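PDB 7P0Z: ESX-1 secretion-associated protein EspB from Mycobacterium marinum, which is an ESX-1 secretion-associated protein that assembles as seven copies and probably forms a channel-like structure linked to mycobacterial protein transport. Local coordinates for residues Q50-Y61 / L271-P279; F154-L165 / A201-N212. One frame throughout, in Å; residues are numbered along the deposited sequence.

Contact 1 of 2, residues Q50-Y61 / L271-P279; sequences QLAVSADNVRLY and LEPVNPPKP
Tyr61 lays one face of its ring over Pro276, and the rest of the contact runs from there along an extended, proline-rich segment pressed against one side of a helix. Pro276 CB stands 4.0 Å from the centroid of the Tyr61 ring, 28° off the normal, a CH-pi contact. The carbonyl oxygen Pro276 O covers the same ring nearer its rim, 3.4 Å from Tyr61 CE2, while the edge of the ring meets Lys278 around its CA and CB. With CG beside its backbone N (chi1 -85°), the tyrosine ring is carried down onto the loop, where the proline crosses it at about a right angle. One turn earlier, Val58 CG2 touches Pro276 CG.

Halfway along, a single hydrogen bond ties backbone to side chain: Val274 N donates to Ser54 OG over 3.2 Å, somewhat bent at 138°. Ser54 OG also takes a weak bond from Gln50 NE2 at 3.3 Å. Gln50, bent at its second torsion, turns its amide along the helix to make this possible, and Gln50 NE2 then lies 3.5 Å from Pro273 CA. At the far end Leu271 CD1 reaches Leu51 CG, an apolar contact at 4.0 Å.

The segment 271-279 forms no regular helix or strand; its Pro277 O accepts a hydrogen bond from Trp196 NE1. The amide of Gln50 has a second partner, Gln166 OE1 of a neighbouring subunit, so the contact, which joins the PE and PPE family regions, also lies at a subunit boundary. The chain leaving helix 244-268 runs along helix 42-81, with helix 181-224 flanking both segments and helix 149-166 packing on the helical one through Met151 and Trp158.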
loop_
_atom_site.group_PDB
_atom_site.type_symbol
_atom_site.label_atom_id
_atom_site.label_comp_id
_atom_site.label_asym_id
_atom_site.label_seq_id
_atom_site.Cartn_x
_atom_site.Cartn_y
_atom_site.Cartn_z
ATOM N N GLN A 50 -5.571 30.494 7.466
ATOM C CA GLN A 50 -5.690 29.103 7.870
ATOM C C GLN A 50 -4.888 28.831 9.131
ATOM O O GLN A 50 -5.373 28.169 10.049
ATOM C CB GLN A 50 -5.230 28.193 6.739
ATOM C CG GLN A 50 -5.291 26.705 7.047
ATOM C CD GLN A 50 -6.676 26.225 7.418
ATOM O OE1 GLN A 50 -7.528 26.063 6.566
ATOM N NE2 GLN A 50 -6.901 25.998 8.691
ATOM N N LEU A 51 -3.665 29.352 9.198
ATOM C CA LEU A 51 -2.856 29.196 10.397
ATOM C C LEU A 51 -3.497 29.857 11.601
ATOM O O LEU A 51 -3.491 29.295 12.697
ATOM C CB LEU A 51 -1.462 29.762 10.181
ATOM C CG LEU A 51 -0.526 28.855 9.406
ATOM C CD1 LEU A 51 0.806 29.515 9.202
ATOM C CD2 LEU A 51 -0.365 27.557 10.145
ATOM N N ALA A 52 -4.030 31.057 11.432
ATOM C CA ALA A 52 -4.652 31.725 12.562
ATOM C C ALA A 52 -5.829 30.923 13.089
ATOM O O ALA A 52 -5.996 30.767 14.303
ATOM C CB ALA A 52 -5.084 33.128 12.165
ATOM N N VAL A 53 -6.644 30.387 12.186
ATOM C CA VAL A 53 -7.799 29.613 12.604
ATOM C C VAL A 53 -7.369 28.328 13.292
ATOM O O VAL A 53 -7.941 27.936 14.314
ATOM C CB VAL A 53 -8.717 29.336 11.403
ATOM C CG1 VAL A 53 -9.879 28.506 11.824
ATOM C CG2 VAL A 53 -9.233 30.626 10.856
ATOM N N SER A 54 -6.367 27.652 12.751
ATOM C CA SER A 54 -5.880 26.441 13.390
ATOM C C SER A 54 -5.340 26.729 14.781
ATOM O O SER A 54 -5.561 25.951 15.714
ATOM C CB SER A 54 -4.810 25.797 12.527
ATOM O OG SER A 54 -5.387 25.038 11.499
ATOM N N ALA A 55 -4.633 27.843 14.941
ATOM C CA ALA A 55 -4.127 28.203 16.255
ATOM C C ALA A 55 -5.259 28.450 17.239
ATOM O O ALA A 55 -5.217 27.973 18.378
ATOM C CB ALA A 55 -3.233 29.430 16.150
ATOM N N ASP A 56 -6.275 29.196 16.817
ATOM C CA ASP A 56 -7.437 29.412 17.667
ATOM C C ASP A 56 -8.088 28.098 18.074
ATOM O O ASP A 56 -8.482 27.919 19.232
ATOM C CB ASP A 56 -8.447 30.295 16.951
ATOM C CG ASP A 56 -8.087 31.744 17.016
ATOM O OD1 ASP A 56 -7.480 32.153 18.017
ATOM O OD2 ASP A 56 -8.399 32.483 16.069
ATOM N N ASN A 57 -8.210 27.171 17.143
ATOM C CA ASN A 57 -8.878 25.923 17.461
ATOM C C ASN A 57 -8.066 25.093 18.440
ATOM O O ASN A 57 -8.623 24.456 19.345
ATOM C CB ASN A 57 -9.164 25.174 16.166
ATOM C CG ASN A 57 -10.313 25.788 15.406
ATOM O OD1 ASN A 57 -10.786 26.864 15.749
ATOM N ND2 ASN A 57 -10.749 25.127 14.353
ATOM N N VAL A 58 -6.749 25.110 18.295
ATOM C CA VAL A 58 -5.904 24.401 19.240
ATOM C C VAL A 58 -6.019 25.014 20.631
ATOM O O VAL A 58 -6.098 24.299 21.634
ATOM C CB VAL A 58 -4.455 24.377 18.735
ATOM C CG1 VAL A 58 -3.504 24.005 19.847
ATOM C CG2 VAL A 58 -4.327 23.422 17.584
ATOM N N ARG A 59 -6.051 26.340 20.715
ATOM C CA ARG A 59 -6.185 26.975 22.021
ATOM C C ARG A 59 -7.507 26.604 22.685
ATOM O O ARG A 59 -7.565 26.339 23.896
ATOM C CB ARG A 59 -6.046 28.489 21.880
ATOM C CG ARG A 59 -4.617 28.935 21.729
ATOM C CD ARG A 59 -4.461 30.428 21.739
ATOM N NE ARG A 59 -5.023 31.034 20.545
ATOM C CZ ARG A 59 -4.316 31.409 19.490
ATOM N NH1 ARG A 59 -3.009 31.260 19.463
ATOM N NH2 ARG A 59 -4.928 31.942 18.460
ATOM N N LEU A 60 -8.574 26.556 21.897
ATOM C CA LEU A 60 -9.871 26.152 22.413
ATOM C C LEU A 60 -9.838 24.743 22.996
ATOM O O LEU A 60 -10.337 24.489 24.104
ATOM C CB LEU A 60 -10.882 26.243 21.290
ATOM C CG LEU A 60 -12.326 26.036 21.681
ATOM C CD1 LEU A 60 -12.832 27.283 22.338
ATOM C CD2 LEU A 60 -13.099 25.718 20.451
ATOM N N TYR A 61 -9.254 23.806 22.269
ATOM C CA TYR A 61 -9.216 22.459 22.812
ATOM C C TYR A 61 -8.304 22.351 24.025
ATOM O O TYR A 61 -8.500 21.477 24.872
ATOM C CB TYR A 61 -8.803 21.479 21.741
ATOM C CG TYR A 61 -9.983 21.072 20.965
ATOM C CD1 TYR A 61 -10.419 21.835 19.912
ATOM C CD2 TYR A 61 -10.704 19.951 21.312
ATOM C CE1 TYR A 61 -11.505 21.490 19.212
ATOM C CE2 TYR A 61 -11.802 19.595 20.617
ATOM C CZ TYR A 61 -12.195 20.365 19.564
ATOM O OH TYR A 61 -13.297 20.019 18.855
ATOM N N LEU A 271 -2.832 25.008 2.940
ATOM C CA LEU A 271 -2.502 24.325 4.177
ATOM C C LEU A 271 -3.661 23.498 4.692
ATOM O O LEU A 271 -4.816 23.901 4.601
ATOM C CB LEU A 271 -2.080 25.322 5.241
ATOM C CG LEU A 271 -0.773 25.989 4.856
ATOM C CD1 LEU A 271 -0.376 27.004 5.896
ATOM C CD2 LEU A 271 0.287 24.931 4.690
ATOM N N GLU A 272 -3.338 22.340 5.220
ATOM C CA GLU A 272 -4.337 21.515 5.860
ATOM C C GLU A 272 -4.841 22.185 7.132
ATOM O O GLU A 272 -4.058 22.754 7.884
ATOM C CB GLU A 272 -3.753 20.166 6.206
ATOM C CG GLU A 272 -3.492 19.333 5.019
ATOM C CD GLU A 272 -4.734 18.653 4.536
ATOM O OE1 GLU A 272 -5.088 17.585 5.083
ATOM O OE2 GLU A 272 -5.370 19.192 3.617
ATOM N N PRO A 273 -6.132 22.141 7.398
ATOM C CA PRO A 273 -6.618 22.531 8.718
ATOM C C PRO A 273 -6.206 21.520 9.769
ATOM O O PRO A 273 -5.909 20.364 9.485
ATOM C CB PRO A 273 -8.131 22.554 8.539
ATOM C CG PRO A 273 -8.375 21.637 7.441
ATOM C CD PRO A 273 -7.225 21.718 6.520
ATOM N N VAL A 274 -6.185 21.975 11.006
ATOM C CA VAL A 274 -5.798 21.154 12.141
ATOM C C VAL A 274 -7.016 21.013 13.029
ATOM O O VAL A 274 -7.445 21.997 13.628
ATOM C CB VAL A 274 -4.638 21.784 12.918
ATOM C CG1 VAL A 274 -4.255 20.928 14.093
ATOM C CG2 VAL A 274 -3.461 21.978 12.020
ATOM N N ASN A 275 -7.576 19.809 13.130
ATOM C CA ASN A 275 -8.670 19.652 14.076
ATOM C C ASN A 275 -8.247 18.806 15.259
ATOM O O ASN A 275 -7.931 17.622 15.110
ATOM C CB ASN A 275 -9.945 19.084 13.465
ATOM C CG ASN A 275 -9.754 17.785 12.805
ATOM O OD1 ASN A 275 -8.641 17.324 12.615
ATOM N ND2 ASN A 275 -10.858 17.112 12.548
ATOM N N PRO A 276 -8.249 19.381 16.446
ATOM C CA PRO A 276 -7.847 18.649 17.632
ATOM C C PRO A 276 -8.949 17.721 18.091
ATOM O O PRO A 276 -10.127 18.093 18.065
ATOM C CB PRO A 276 -7.611 19.757 18.662
ATOM C CG PRO A 276 -7.716 21.028 17.909
ATOM C CD PRO A 276 -8.554 20.782 16.741
ATOM N N PRO A 277 -8.618 16.515 18.513
ATOM C CA PRO A 277 -9.622 15.672 19.157
ATOM C C PRO A 277 -9.960 16.231 20.518
ATOM O O PRO A 277 -9.143 16.874 21.169
ATOM C CB PRO A 277 -8.926 14.322 19.267
ATOM C CG PRO A 277 -7.504 14.673 19.369
ATOM C CD PRO A 277 -7.278 15.928 18.594
ATOM N N LYS A 278 -11.182 16.005 20.945
ATOM C CA LYS A 278 -11.528 16.444 22.274
ATOM C C LYS A 278 -10.883 15.512 23.288
ATOM O O LYS A 278 -10.629 14.345 22.998
ATOM C CB LYS A 278 -13.026 16.464 22.476
ATOM C CG LYS A 278 -13.664 15.138 22.377
ATOM C CD LYS A 278 -15.127 15.323 22.582
ATOM C CE LYS A 278 -15.386 15.832 23.976
ATOM N NZ LYS A 278 -16.814 16.041 24.260
ATOM N N PRO A 279 -10.569 16.020 24.471
ATOM C CA PRO A 279 -9.904 15.190 25.456
ATOM C C PRO A 279 -10.830 14.103 25.962
ATOM O O PRO A 279 -12.050 14.302 26.057
ATOM C CB PRO A 279 -9.539 16.189 26.565
ATOM C CG PRO A 279 -10.466 17.323 26.369
ATOM C CD PRO A 279 -10.719 17.407 24.919
#

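Contact 2 of 2, residues F154-L165 / A201-N212; sequences FADGWNNFNLSL and AKLSASLAKQAN
An antiparallel helix pair of the PPE region, whose axes come within 8.0 Å at an angle of 160°, brings Trp158 and Leu207 together. Leu207 CD2 sits over the indole, 3.4 Å from the centroid of the five-membered ring of Trp158 and 13° off the normal, a close CH-pi contact. Leu207 has CG anti to its backbone N (chi1 -162°), an orientation that carries the branch across to the tryptophan while Leu207 CG meets Phe154 CE2 at 3.9 Å. The edge of the Phe154 ring is met by Ala211 CB.

Small residues allow the close approach. Ala155 and Ala208 face each other, Ala208 CB lying 3.3 Å from Ala155 O, and Ala211 CB packs on Ala155 CB at 3.8 Å. Ser204 is a knob set among Trp158, Phe161, Asn162 and Leu165; its OG bonds back to Met200 O and lies at the edge of the Phe161 ring. Beyond it, Leu165 CB meets Ala201 CB at 4.0 Å.

The pair is buried near the middle of the chain: helix 42-81 packs on Trp158, Phe161 and Leu207, the loop residues Asp33 and Pro35 touch Phe154, and Asn46 and Glu49 of a neighbouring subunit, a different one from that at contact 1, pack on Asn159 and Leu163.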
loop_
_atom_site.group_PDB
_atom_site.type_symbol
_atom_site.label_atom_id
_atom_site.label_comp_id
_atom_site.label_asym_id
_atom_site.label_seq_id
_atom_site.Cartn_x
_atom_site.Cartn_y
_atom_site.Cartn_z
ATOM N N PHE A 154 5.843 32.889 14.963
ATOM C CA PHE A 154 4.749 31.968 15.219
ATOM C C PHE A 154 5.260 30.548 15.401
ATOM O O PHE A 154 4.896 29.856 16.359
ATOM C CB PHE A 154 3.782 32.057 14.046
ATOM C CG PHE A 154 2.572 31.209 14.169
ATOM C CD1 PHE A 154 1.445 31.680 14.796
ATOM C CD2 PHE A 154 2.546 29.949 13.626
ATOM C CE1 PHE A 154 0.329 30.907 14.893
ATOM C CE2 PHE A 154 1.435 29.171 13.725
ATOM C CZ PHE A 154 0.317 29.652 14.357
ATOM N N ALA A 155 6.109 30.100 14.488
ATOM C CA ALA A 155 6.614 28.740 14.553
ATOM C C ALA A 155 7.460 28.518 15.793
ATOM O O ALA A 155 7.393 27.457 16.409
ATOM C CB ALA A 155 7.414 28.418 13.300
ATOM N N ASP A 156 8.282 29.496 16.157
ATOM C CA ASP A 156 9.085 29.353 17.357
ATOM C C ASP A 156 8.202 29.207 18.577
ATOM O O ASP A 156 8.436 28.343 19.424
ATOM C CB ASP A 156 10.007 30.548 17.529
ATOM C CG ASP A 156 11.132 30.545 16.554
ATOM O OD1 ASP A 156 11.397 29.483 15.958
ATOM O OD2 ASP A 156 11.759 31.608 16.377
ATOM N N GLY A 157 7.189 30.058 18.689
ATOM C CA GLY A 157 6.292 29.958 19.817
ATOM C C GLY A 157 5.620 28.603 19.898
ATOM O O GLY A 157 5.540 28.000 20.967
ATOM N N TRP A 158 5.169 28.089 18.766
ATOM C CA TRP A 158 4.468 26.822 18.831
ATOM C C TRP A 158 5.408 25.641 19.045
ATOM O O TRP A 158 5.014 24.665 19.679
ATOM C CB TRP A 158 3.603 26.641 17.590
ATOM C CG TRP A 158 2.351 27.412 17.732
ATOM C CD1 TRP A 158 2.044 28.577 17.123
ATOM C CD2 TRP A 158 1.256 27.108 18.585
ATOM N NE1 TRP A 158 0.822 29.016 17.523
ATOM C CE2 TRP A 158 0.310 28.127 18.422
ATOM C CE3 TRP A 158 0.979 26.065 19.467
ATOM C CZ2 TRP A 158 -0.887 28.140 19.105
ATOM C CZ3 TRP A 158 -0.205 26.076 20.138
ATOM C CH2 TRP A 158 -1.132 27.106 19.955
ATOM N N ASN A 159 6.646 25.703 18.564
ATOM C CA ASN A 159 7.613 24.672 18.915
ATOM C C ASN A 159 7.942 24.693 20.396
ATOM O O ASN A 159 8.075 23.636 21.026
ATOM C CB ASN A 159 8.879 24.828 18.096
ATOM C CG ASN A 159 8.950 23.866 16.975
ATOM O OD1 ASN A 159 8.668 22.690 17.145
ATOM N ND2 ASN A 159 9.337 24.342 15.811
ATOM N N ASN A 160 8.093 25.881 20.969
ATOM C CA ASN A 160 8.307 25.954 22.401
ATOM C C ASN A 160 7.145 25.333 23.143
ATOM O O ASN A 160 7.344 24.612 24.120
ATOM C CB ASN A 160 8.502 27.392 22.846
ATOM C CG ASN A 160 9.796 27.956 22.396
ATOM O OD1 ASN A 160 10.739 27.232 22.126
ATOM N ND2 ASN A 160 9.856 29.266 22.304
ATOM N N PHE A 161 5.925 25.602 22.693
ATOM C CA PHE A 161 4.771 25.018 23.353
ATOM C C PHE A 161 4.761 23.500 23.237
ATOM O O PHE A 161 4.444 22.805 24.202
ATOM C CB PHE A 161 3.483 25.603 22.793
ATOM C CG PHE A 161 2.301 25.291 23.626
ATOM C CD1 PHE A 161 2.196 25.798 24.900
ATOM C CD2 PHE A 161 1.337 24.417 23.176
ATOM C CE1 PHE A 161 1.132 25.481 25.683
ATOM C CE2 PHE A 161 0.268 24.102 23.963
ATOM C CZ PHE A 161 0.166 24.635 25.216
ATOM N N ASN A 162 5.051 22.976 22.052
ATOM C CA ASN A 162 5.265 21.545 21.861
ATOM C C ASN A 162 6.178 20.960 22.933
ATOM O O ASN A 162 5.825 20.005 23.635
ATOM C CB ASN A 162 5.866 21.326 20.480
ATOM C CG ASN A 162 6.202 19.895 20.206
ATOM O OD1 ASN A 162 5.685 18.987 20.824
ATOM N ND2 ASN A 162 7.159 19.694 19.333
ATOM N N LEU A 163 7.372 21.526 23.058
ATOM C CA LEU A 163 8.327 20.975 24.004
ATOM C C LEU A 163 7.839 21.105 25.435
ATOM O O LEU A 163 8.015 20.190 26.244
ATOM C CB LEU A 163 9.676 21.653 23.840
ATOM C CG LEU A 163 10.317 21.395 22.490
ATOM C CD1 LEU A 163 11.673 22.040 22.455
ATOM C CD2 LEU A 163 10.428 19.909 22.228
ATOM N N SER A 164 7.232 22.231 25.774
ATOM C CA SER A 164 6.844 22.419 27.156
ATOM C C SER A 164 5.655 21.546 27.531
ATOM O O SER A 164 5.522 21.163 28.692
ATOM C CB SER A 164 6.580 23.889 27.422
ATOM O OG SER A 164 5.524 24.354 26.640
ATOM N N LEU A 165 4.795 21.207 26.581
ATOM C CA LEU A 165 3.792 20.189 26.852
ATOM C C LEU A 165 4.440 18.838 27.076
ATOM O O LEU A 165 4.083 18.118 28.007
ATOM C CB LEU A 165 2.795 20.088 25.710
ATOM C CG LEU A 165 1.736 21.154 25.514
ATOM C CD1 LEU A 165 0.845 20.731 24.366
ATOM C CD2 LEU A 165 0.939 21.342 26.767
ATOM N N ALA A 201 0.505 18.009 21.740
ATOM C CA ALA A 201 1.848 18.486 21.463
ATOM C C ALA A 201 2.230 18.201 20.026
ATOM O O ALA A 201 2.865 19.026 19.364
ATOM C CB ALA A 201 2.838 17.840 22.419
ATOM N N LYS A 202 1.856 17.032 19.532
ATOM C CA LYS A 202 2.130 16.692 18.149
ATOM C C LYS A 202 1.417 17.642 17.196
ATOM O O LYS A 202 1.967 18.037 16.166
ATOM C CB LYS A 202 1.708 15.256 17.919
ATOM C CG LYS A 202 2.127 14.681 16.650
ATOM C CD LYS A 202 1.688 13.260 16.610
ATOM C CE LYS A 202 2.536 12.391 17.520
ATOM N NZ LYS A 202 3.910 12.178 17.008
ATOM N N LEU A 203 0.193 18.025 17.529
ATOM C CA LEU A 203 -0.519 18.993 16.708
ATOM C C LEU A 203 0.148 20.357 16.749
ATOM O O LEU A 203 0.227 21.048 15.732
ATOM C CB LEU A 203 -1.961 19.102 17.173
ATOM C CG LEU A 203 -2.803 17.872 16.881
ATOM C CD1 LEU A 203 -4.228 18.107 17.343
ATOM C CD2 LEU A 203 -2.751 17.514 15.432
ATOM N N SER A 204 0.609 20.775 17.920
ATOM C CA SER A 204 1.369 22.012 18.011
ATOM C C SER A 204 2.604 21.960 17.132
ATOM O O SER A 204 2.949 22.938 16.459
ATOM C CB SER A 204 1.774 22.269 19.456
ATOM O OG SER A 204 0.669 22.164 20.315
ATOM N N ALA A 205 3.292 20.829 17.145
ATOM C CA ALA A 205 4.460 20.680 16.300
ATOM C C ALA A 205 4.089 20.805 14.837
ATOM O O ALA A 205 4.793 21.456 14.070
ATOM C CB ALA A 205 5.136 19.346 16.565
ATOM N N SER A 206 2.998 20.178 14.429
ATOM C CA SER A 206 2.607 20.259 13.035
ATOM C C SER A 206 2.228 21.682 12.657
ATOM O O SER A 206 2.456 22.116 11.524
ATOM C CB SER A 206 1.464 19.297 12.767
ATOM O OG SER A 206 0.228 19.908 13.025
ATOM N N LEU A 207 1.673 22.421 13.601
ATOM C CA LEU A 207 1.378 23.822 13.374
ATOM C C LEU A 207 2.653 24.607 13.093
ATOM O O LEU A 207 2.744 25.362 12.115
ATOM C CB LEU A 207 0.675 24.360 14.605
ATOM C CG LEU A 207 -0.112 25.638 14.518
ATOM C CD1 LEU A 207 -1.294 25.391 13.609
ATOM C CD2 LEU A 207 -0.565 26.012 15.892
ATOM N N ALA A 208 3.657 24.429 13.944
ATOM C CA ALA A 208 4.919 25.127 13.732
ATOM C C ALA A 208 5.571 24.681 12.437
ATOM O O ALA A 208 6.190 25.481 11.730
ATOM C CB ALA A 208 5.857 24.897 14.909
ATOM N N LYS A 209 5.439 23.407 12.115
ATOM C CA LYS A 209 6.004 22.889 10.888
ATOM C C LYS A 209 5.390 23.563 9.673
ATOM O O LYS A 209 6.098 23.930 8.734
ATOM C CB LYS A 209 5.800 21.385 10.843
ATOM C CG LYS A 209 6.403 20.753 9.667
ATOM C CD LYS A 209 6.110 19.296 9.606
ATOM C CE LYS A 209 6.633 18.729 8.311
ATOM N NZ LYS A 209 6.305 17.296 8.136
ATOM N N GLN A 210 4.075 23.750 9.679
ATOM C CA GLN A 210 3.431 24.447 8.579
ATOM C C GLN A 210 3.889 25.892 8.485
ATOM O O GLN A 210 4.090 26.418 7.386
ATOM C CB GLN A 210 1.923 24.394 8.729
ATOM C CG GLN A 210 1.313 23.078 8.427
ATOM C CD GLN A 210 -0.174 23.153 8.522
ATOM O OE1 GLN A 210 -0.703 23.949 9.272
ATOM N NE2 GLN A 210 -0.862 22.350 7.741
ATOM N N ALA A 211 4.030 26.565 9.618
ATOM C CA ALA A 211 4.503 27.941 9.554
ATOM C C ALA A 211 5.911 28.025 8.965
ATOM O O ALA A 211 6.202 28.895 8.136
ATOM C CB ALA A 211 4.460 28.572 10.937
ATOM N N ASN A 212 6.792 27.123 9.380
ATOM C CA ASN A 212 8.130 27.092 8.813
ATOM C C ASN A 212 8.080 26.812 7.328
ATOM O O ASN A 212 8.860 27.371 6.553
ATOM C CB ASN A 212 8.976 26.046 9.517
ATOM C CG ASN A 212 9.565 26.555 10.779
ATOM O OD1 ASN A 212 9.952 27.707 10.860
ATOM N ND2 ASN A 212 9.647 25.706 11.779
#

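How the contacts relate
Contacts 1 and 2 are layers of one helical bundle, their centres about 12 Å apart. In sequence, contact 2 falls wholly within the 209 residues that separate the two segments of contact 1. Segment 201-212, on helix 181-224, is shared by both. Gln210 NE2 probably donates to Glu272 O over 3.2 Å, fastening the loop to this helix as well as to segment 50-61. Van der Waals packing continues the join, with Ser54 CB 3.7 Å from Leu207 CD1 and Pro276 CA at the same distance from Leu203 CD1. Leu207 therefore serves both layers: one methyl faces the PPE helix pair, the other the PE helix.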